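Long-range contacts in protein ACDH-11, isoform b (Caenorhabditis elegans, PDB 4Y9J), which is a member of the acyl-CoA dehydrogenase family and binds flavin-adenine dinucleotide in a four-chain assembly: residues His165-Thr169 and Phe255-Ile259; Arg377-Ser382 and Glu391-Leu395; Leu477-Thr481 and Ala538-Asp542. All coordinates share one frame; numbering follows the deposited sequence.

How the interactions relate
Three contacts along one chain illustrate how chemistry follows position in an acyl-CoA dehydrogenase fold. Interaction 1, a mostly buried and wholly apolar contact, sets a helix of the amino-terminal region against a strand of the middle, sheet-forming region. Interaction 2 joins two helices, and interaction 3 sets a helix end and the turn after it against another helix. Their centres lie about 18 Å apart; they share no segment, but helices 466-478 and 524-545, which make interaction 3, also touch interaction 2 through Met394. Interaction 2 is partly buried and pairs leucine packing with a weak salt bridge and two bridging waters. Interaction 3 has a largely buried leucine, alanine and isoleucine core, with an aspartate at its more polar margin.

Interaction 1. Residues His165-Thr169 and Phe255-Ile259; sequences HKLAT and FLLKI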
loop_
_atom_site.group_PDB
_atom_site.type_symbol
_atom_site.label_atom_id
_atom_site.label_comp_id
_atom_site.label_asym_id
_atom_site.label_seq_id
_atom_site.Cartn_x
_atom_site.Cartn_y
_atom_site.Cartn_z
ATOM N N HIS B 165 -9.351 45.672 -8.493
ATOM C CA HIS B 165 -9.070 44.955 -7.264
ATOM C C HIS B 165 -7.775 44.240 -7.480
ATOM O O HIS B 165 -7.636 43.538 -8.457
ATOM C CB HIS B 165 -10.192 43.954 -7.068
ATOM C CG HIS B 165 -10.029 43.125 -5.851
ATOM N ND1 HIS B 165 -10.706 43.374 -4.677
ATOM C CD2 HIS B 165 -9.254 42.052 -5.619
ATOM C CE1 HIS B 165 -10.358 42.476 -3.780
ATOM N NE2 HIS B 165 -9.460 41.681 -4.322
ATOM N N LYS B 166 -6.841 44.384 -6.566
ATOM C CA LYS B 166 -5.479 43.911 -6.763
ATOM C C LYS B 166 -5.357 42.378 -6.973
ATOM O O LYS B 166 -4.864 41.913 -8.002
ATOM C CB LYS B 166 -4.691 44.347 -5.548
ATOM C CG LYS B 166 -3.189 44.078 -5.577
ATOM C CD LYS B 166 -2.601 44.660 -4.282
ATOM C CE LYS B 166 -1.092 44.808 -4.334
ATOM N NZ LYS B 166 -0.525 43.464 -4.162
ATOM N N LEU B 167 -5.838 41.597 -6.023
ATOM C CA LEU B 167 -5.747 40.151 -6.139
ATOM C C LEU B 167 -6.611 39.603 -7.303
ATOM O O LEU B 167 -6.180 38.739 -8.058
ATOM C CB LEU B 167 -6.119 39.472 -4.802
ATOM C CG LEU B 167 -5.996 37.925 -4.784
ATOM C CD1 LEU B 167 -4.577 37.486 -5.147
ATOM C CD2 LEU B 167 -6.427 37.304 -3.450
ATOM N N ALA B 168 -7.815 40.155 -7.482
ATOM C CA ALA B 168 -8.723 39.648 -8.497
ATOM C C ALA B 168 -8.120 39.895 -9.874
ATOM O O ALA B 168 -8.274 39.091 -10.763
ATOM C CB ALA B 168 -10.074 40.291 -8.352
ATOM N N THR B 169 -7.444 41.003 -10.029
ATOM C CA THR B 169 -6.846 41.364 -11.324
ATOM C C THR B 169 -5.668 40.406 -11.649
ATOM O O THR B 169 -5.600 39.841 -12.747
ATOM C CB THR B 169 -6.436 42.844 -11.349
ATOM O OG1 THR B 169 -7.593 43.693 -11.144
ATOM C CG2 THR B 169 -5.712 43.194 -12.621
ATOM N N PHE B 255 -15.720 35.656 -0.886
ATOM C CA PHE B 255 -14.320 35.951 -0.611
ATOM C C PHE B 255 -13.419 35.291 -1.601
ATOM O O PHE B 255 -13.684 34.179 -2.088
ATOM C CB PHE B 255 -13.883 35.494 0.808
ATOM C CG PHE B 255 -14.593 36.200 1.910
ATOM C CD1 PHE B 255 -15.848 35.786 2.299
ATOM C CD2 PHE B 255 -14.035 37.287 2.522
ATOM C CE1 PHE B 255 -16.538 36.453 3.294
ATOM C CE2 PHE B 255 -14.717 37.970 3.550
ATOM C CZ PHE B 255 -15.975 37.536 3.928
ATOM N N LEU B 256 -12.318 35.951 -1.827
ATOM C CA LEU B 256 -11.253 35.469 -2.690
ATOM C C LEU B 256 -10.007 35.383 -1.849
ATOM O O LEU B 256 -9.697 36.369 -1.162
ATOM C CB LEU B 256 -10.973 36.434 -3.869
ATOM C CG LEU B 256 -9.829 36.042 -4.822
ATOM C CD1 LEU B 256 -10.118 34.793 -5.626
ATOM C CD2 LEU B 256 -9.492 37.229 -5.759
ATOM N N LEU B 257 -9.315 34.240 -1.909
ATOM C CA LEU B 257 -8.050 34.064 -1.195
ATOM C C LEU B 257 -6.995 33.307 -1.925
ATOM O O LEU B 257 -7.302 32.512 -2.844
ATOM C CB LEU B 257 -8.235 33.432 0.178
ATOM C CG LEU B 257 -8.597 31.957 0.302
ATOM C CD1 LEU B 257 -8.166 31.394 1.640
ATOM C CD2 LEU B 257 -10.033 31.730 0.161
ATOM N N LYS B 258 -5.742 33.574 -1.532
ATOM C CA LYS B 258 -4.600 32.794 -1.966
ATOM C C LYS B 258 -4.446 31.599 -1.009
ATOM O O LYS B 258 -4.521 31.795 0.192
ATOM C CB LYS B 258 -3.296 33.584 -1.967
ATOM C CG LYS B 258 -3.074 34.377 -3.229
ATOM C CD LYS B 258 -1.764 35.081 -3.176
ATOM C CE LYS B 258 -0.574 34.170 -3.513
ATOM N NZ LYS B 258 -0.678 33.509 -4.823
ATOM N N ILE B 259 -4.243 30.412 -1.560
ATOM C CA ILE B 259 -4.206 29.181 -0.768
ATOM C C ILE B 259 -2.872 29.146 -0.005
ATOM O O ILE B 259 -2.807 28.725 1.169
ATOM C CB ILE B 259 -4.441 27.969 -1.661
ATOM C CG1 ILE B 259 -5.871 28.044 -2.224
ATOM C CG2 ILE B 259 -4.266 26.642 -0.902
ATOM C CD1 ILE B 259 -6.238 26.879 -3.151
#
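Leu167 and Leu256 supply most of the apolar contact between helix 166-175 and strand 252-258. CD2 of Leu256 lies 3.7 Å from CG of Leu167, the two side chains meeting at a slant, and the CD2 methyl of Leu167 returns the contact against CG of Leu256 at 3.9 Å. The same Leu256 methyl also rests on the helix backbone, 3.7 Å from CA of Ala168, so a single branch of the strand residue touches two successive helix residues. A chi1 of -177° turns the branch point of Leu167 towards the strand; from there CD2 goes to Leu256, and CD1 to the aliphatic part of Lys258, whose CG is 4.0 Å from it.

The contact thus joins two parts of the acyl-CoA dehydrogenase fold, the helical amino-terminal region and the beta-rich middle region. Strand 252-258 is held within its sheet by strands 231-238 and 285-298, and Leu256 also touches Leu233 of the former.

Hydrogen bonding is local to each side. His165 occupies the N-cap position, and its carbonyl O accepts from Thr169 twice, from the backbone N at 3.0 Å and from OG1 at 2.7 Å. The two donors approach from opposite faces of the carbonyl plane, OG1 tilted 34° out of it. Thr169 OG1 is further bonded to the backbone N of Gly163, tying this first turn to the preceding loop.

Interaction 2. Residues Arg377-Ser382 and Glu391-Leu395; sequences RLLGLS and EAMML
Leu378 and Leu395 form the centre of the contact, their CB atoms 4.2 Å apart. Leu378 divides its methyls: CD2 meets CG of Glu391 at 3.7 Å, while CD1 lies by CB of Met394, those two side chains running alongside each other. Leu395, extended away from its own backbone N (chi1 179°), lays CD1 on the backbone of Leu379 and presses CD2 against CB of Ser382 at 3.4 Å, tighter than usual for two carbons.

At the polar margin, NH1 of Arg377 makes a weak, long salt bridge to OE2 of Glu391, 3.5 Å away. The carboxylate oxygen sits at the guanidinium edge, though the two planes are turned 61° apart. One water also bridges the two side chains, accepting from Arg377 NH2 and donating to Glu391 OE2 at 2.6 Å; another donates to Leu378 O and, weakly, to Glu391 O.

Farther out, Glu374 pairs with Arg377 NE, and the backbone N of Ser388 holds Glu391 OE1. Tyr535 of helix 524-545 packs on Leu378 and Met394. The short segments 377-382 and 391-395 cross at -127° where successive helices 352-383 and 389-419, joined by a short loop, meet as neighbours in the helical carboxy-terminal domain of the acyl-CoA dehydrogenase fold.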
loop_
_atom_site.group_PDB
_atom_site.type_symbol
_atom_site.label_atom_id
_atom_site.label_comp_id
_atom_site.label_asym_id
_atom_site.label_seq_id
_atom_site.Cartn_x
_atom_site.Cartn_y
_atom_site.Cartn_z
ATOM N N ARG B 377 -23.212 28.074 -27.466
ATOM C CA ARG B 377 -23.712 29.169 -28.360
ATOM C C ARG B 377 -24.338 30.278 -27.568
ATOM O O ARG B 377 -23.972 31.454 -27.745
ATOM C CB ARG B 377 -24.726 28.631 -29.358
ATOM C CG ARG B 377 -25.170 29.594 -30.410
ATOM C CD ARG B 377 -26.263 29.032 -31.318
ATOM N NE ARG B 377 -27.562 28.945 -30.643
ATOM C CZ ARG B 377 -28.456 29.901 -30.597
ATOM N NH1 ARG B 377 -28.214 31.058 -31.202
ATOM N NH2 ARG B 377 -29.578 29.731 -29.939
ATOM N N LEU B 378 -25.280 29.934 -26.708
ATOM C CA LEU B 378 -26.024 30.918 -25.892
ATOM C C LEU B 378 -25.111 31.636 -24.886
ATOM O O LEU B 378 -25.302 32.828 -24.615
ATOM C CB LEU B 378 -27.178 30.270 -25.104
ATOM C CG LEU B 378 -28.330 29.740 -25.972
ATOM C CD1 LEU B 378 -29.188 28.792 -25.132
ATOM C CD2 LEU B 378 -29.129 30.867 -26.546
ATOM N N LEU B 379 -24.084 30.946 -24.408
ATOM C CA LEU B 379 -23.149 31.565 -23.458
ATOM C C LEU B 379 -22.339 32.611 -24.181
ATOM O O LEU B 379 -22.137 33.735 -23.705
ATOM C CB LEU B 379 -22.232 30.519 -22.827
ATOM C CG LEU B 379 -21.160 31.030 -21.849
ATOM C CD1 LEU B 379 -21.799 31.734 -20.667
ATOM C CD2 LEU B 379 -20.257 29.894 -21.383
ATOM N N GLY B 380 -21.829 32.226 -25.340
ATOM C CA GLY B 380 -21.056 33.142 -26.166
ATOM C C GLY B 380 -21.821 34.392 -26.558
ATOM O O GLY B 380 -21.301 35.536 -26.417
ATOM N N LEU B 381 -23.058 34.216 -27.050
ATOM C CA LEU B 381 -23.923 35.360 -27.385
ATOM C C LEU B 381 -24.140 36.283 -26.185
ATOM O O LEU B 381 -24.033 37.512 -26.310
ATOM C CB LEU B 381 -25.240 34.887 -27.934
ATOM C CG LEU B 381 -25.262 34.261 -29.321
ATOM C CD1 LEU B 381 -26.666 33.726 -29.555
ATOM C CD2 LEU B 381 -24.923 35.268 -30.391
ATOM N N SER B 382 -24.287 35.722 -24.998
ATOM C CA SER B 382 -24.488 36.549 -23.825
ATOM C C SER B 382 -23.247 37.377 -23.435
ATOM O O SER B 382 -23.320 38.583 -23.124
ATOM C CB SER B 382 -24.819 35.636 -22.677
ATOM O OG SER B 382 -25.039 36.441 -21.561
ATOM N N GLU B 391 -32.845 34.549 -26.043
ATOM C CA GLU B 391 -31.550 33.900 -25.861
ATOM C C GLU B 391 -31.005 34.084 -24.440
ATOM O O GLU B 391 -30.375 33.179 -23.873
ATOM C CB GLU B 391 -30.559 34.388 -26.922
ATOM C CG GLU B 391 -30.735 33.680 -28.268
ATOM C CD GLU B 391 -30.239 34.489 -29.466
ATOM O OE1 GLU B 391 -29.934 35.697 -29.296
ATOM O OE2 GLU B 391 -30.149 33.899 -30.581
ATOM N N ALA B 392 -31.230 35.244 -23.843
ATOM C CA ALA B 392 -30.816 35.410 -22.439
ATOM C C ALA B 392 -31.593 34.473 -21.541
ATOM O O ALA B 392 -31.022 33.819 -20.667
ATOM C CB ALA B 392 -31.040 36.849 -22.013
ATOM N N MET B 393 -32.913 34.374 -21.754
ATOM C CA MET B 393 -33.720 33.454 -20.923
ATOM C C MET B 393 -33.313 31.993 -21.112
ATOM O O MET B 393 -33.207 31.256 -20.125
ATOM C CB MET B 393 -35.232 33.633 -21.166
ATOM C CG MET B 393 -35.750 34.918 -20.523
ATOM S SD MET B 393 -37.531 35.153 -20.743
ATOM C CE MET B 393 -37.524 35.864 -22.379
ATOM N N MET B 394 -33.105 31.577 -22.359
ATOM C CA MET B 394 -32.720 30.212 -22.646
ATOM C C MET B 394 -31.343 29.847 -22.072
ATOM O O MET B 394 -31.112 28.682 -21.702
ATOM C CB MET B 394 -32.777 29.923 -24.149
ATOM C CG MET B 394 -34.184 29.826 -24.705
ATOM S SD MET B 394 -35.238 28.786 -23.694
ATOM C CE MET B 394 -36.049 29.995 -22.633
ATOM N N LEU B 395 -30.435 30.815 -21.946
ATOM C CA LEU B 395 -29.147 30.537 -21.274
ATOM C C LEU B 395 -29.367 30.206 -19.821
ATOM O O LEU B 395 -28.795 29.257 -19.313
ATOM C CB LEU B 395 -28.194 31.734 -21.344
ATOM C CG LEU B 395 -26.822 31.642 -20.673
ATOM C CD1 LEU B 395 -26.017 30.381 -21.021
ATOM C CD2 LEU B 395 -26.047 32.914 -20.968
HETATM O O HOH W 1 -31.273 31.609 -31.002
HETATM O O HOH W 2 -27.763 34.099 -24.653
#

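Interaction 3. Residues Leu477-Thr481 and Ala538-Asp542; sequences LLGNT and ALLID
Leu477, at the end of helix 466-478, lies across helix 524-545 with its two methyls facing different neighbours. CD1 is 3.8 Å from CB of Ala538 and lies near CG of Leu539, whose side chain crosses it at a slant. CD2 faces the carboxylate of Asp542, 3.5 Å from OD2, and here the two side chains stand roughly perpendicular.

Leu478 approaches from the next position along the helix. Its CD2 methyl meets CD1 of Ile541 at 3.8 Å in another slanting crossing and comes close to CA of Ala538. The other branch of Ile541, CG2, packs on Thr481, 3.8 Å from its CG2 methyl. Thr481 is carried there by a type II turn from Leu478 to Thr481, closed by a 2.8 Å bond from Thr481 N to Leu478 O, as the chain leaves the helix at Gly479.

Around this core, Leu539 also packs on Leu370 and Leu371, and Leu478 on Val495 of helix 486-512, joining helices of the acyl-CoA dehydrogenase 11 C-terminal domain-like region to helix 352-383 of the acyl-CoA dehydrogenase C-terminal domain. The salt bridge from Asp542 OD2 to Arg40 supplies a polar partner beside the Leu477 methyl. The chemistry therefore implies that apolar packing carries the contact, while the charge of Asp542 is probably offset at least in part by Arg40.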
loop_
_atom_site.group_PDB
_atom_site.type_symbol
_atom_site.label_atom_id
_atom_site.label_comp_id
_atom_site.label_asym_id
_atom_site.label_seq_id
_atom_site.Cartn_x
_atom_site.Cartn_y
_atom_site.Cartn_z
ATOM N N LEU B 477 -36.572 26.562 -34.051
ATOM C CA LEU B 477 -35.842 25.366 -34.423
ATOM C C LEU B 477 -36.734 24.547 -35.393
ATOM O O LEU B 477 -36.300 24.026 -36.456
ATOM C CB LEU B 477 -35.465 24.581 -33.186
ATOM C CG LEU B 477 -34.255 25.146 -32.407
ATOM C CD1 LEU B 477 -34.108 24.482 -31.044
ATOM C CD2 LEU B 477 -32.945 24.989 -33.202
ATOM N N LEU B 478 -38.012 24.475 -35.068
ATOM C CA LEU B 478 -38.896 23.606 -35.828
ATOM C C LEU B 478 -39.256 24.265 -37.187
ATOM O O LEU B 478 -39.499 23.558 -38.182
ATOM C CB LEU B 478 -40.156 23.260 -35.029
ATOM C CG LEU B 478 -39.934 22.365 -33.789
ATOM C CD1 LEU B 478 -41.275 22.035 -33.199
ATOM C CD2 LEU B 478 -39.138 21.116 -34.106
ATOM N N GLY B 479 -39.312 25.598 -37.229
ATOM C CA GLY B 479 -39.436 26.302 -38.534
ATOM C C GLY B 479 -38.150 25.941 -39.277
ATOM O O GLY B 479 -37.125 25.699 -38.633
ATOM N N ASN B 480 -38.173 25.864 -40.606
ATOM C CA ASN B 480 -37.063 25.187 -41.338
ATOM C C ASN B 480 -36.872 23.658 -41.066
ATOM O O ASN B 480 -35.935 23.087 -41.605
ATOM C CB ASN B 480 -35.684 25.954 -41.296
ATOM C CG ASN B 480 -35.311 26.514 -39.909
ATOM O OD1 ASN B 480 -34.656 25.834 -39.071
ATOM N ND2 ASN B 480 -35.703 27.771 -39.663
ATOM N N THR B 481 -37.751 22.993 -40.283
ATOM C CA THR B 481 -37.952 21.514 -40.414
ATOM C C THR B 481 -38.174 21.147 -41.898
ATOM O O THR B 481 -38.874 21.854 -42.677
ATOM C CB THR B 481 -39.184 20.891 -39.643
ATOM O OG1 THR B 481 -39.167 21.193 -38.248
ATOM C CG2 THR B 481 -39.188 19.348 -39.752
ATOM N N ALA B 538 -35.766 19.108 -30.772
ATOM C CA ALA B 538 -35.871 20.214 -31.748
ATOM C C ALA B 538 -34.500 20.551 -32.379
ATOM O O ALA B 538 -34.408 20.857 -33.582
ATOM C CB ALA B 538 -36.394 21.439 -31.034
ATOM N N LEU B 539 -33.461 20.468 -31.557
ATOM C CA LEU B 539 -32.077 20.671 -32.000
ATOM C C LEU B 539 -31.664 19.588 -32.964
ATOM O O LEU B 539 -31.127 19.879 -34.013
ATOM C CB LEU B 539 -31.129 20.738 -30.825
ATOM C CG LEU B 539 -31.147 22.057 -30.066
ATOM C CD1 LEU B 539 -30.581 21.827 -28.713
ATOM C CD2 LEU B 539 -30.372 23.146 -30.808
ATOM N N LEU B 540 -32.018 18.342 -32.664
ATOM C CA LEU B 540 -31.713 17.230 -33.554
ATOM C C LEU B 540 -32.403 17.376 -34.901
ATOM O O LEU B 540 -31.852 17.021 -35.929
ATOM C CB LEU B 540 -32.121 15.887 -32.884
ATOM C CG LEU B 540 -31.146 15.363 -31.831
ATOM C CD1 LEU B 540 -31.749 14.200 -31.096
ATOM C CD2 LEU B 540 -29.830 14.948 -32.462
ATOM N N ILE B 541 -33.601 17.943 -34.889
ATOM C CA ILE B 541 -34.403 18.074 -36.081
ATOM C C ILE B 541 -33.778 19.147 -36.956
ATOM O O ILE B 541 -33.692 18.956 -38.166
ATOM C CB ILE B 541 -35.872 18.438 -35.779
ATOM C CG1 ILE B 541 -36.625 17.217 -35.284
ATOM C CG2 ILE B 541 -36.611 18.910 -37.031
ATOM C CD1 ILE B 541 -37.867 17.563 -34.490
ATOM N N ASP B 542 -33.414 20.257 -36.326
ATOM C CA ASP B 542 -32.791 21.375 -36.997
ATOM C C ASP B 542 -31.468 20.916 -37.603
ATOM O O ASP B 542 -31.174 21.166 -38.767
ATOM C CB ASP B 542 -32.580 22.486 -35.989
ATOM C CG ASP B 542 -32.179 23.811 -36.624
ATOM O OD1 ASP B 542 -32.862 24.306 -37.532
ATOM O OD2 ASP B 542 -31.161 24.346 -36.172
#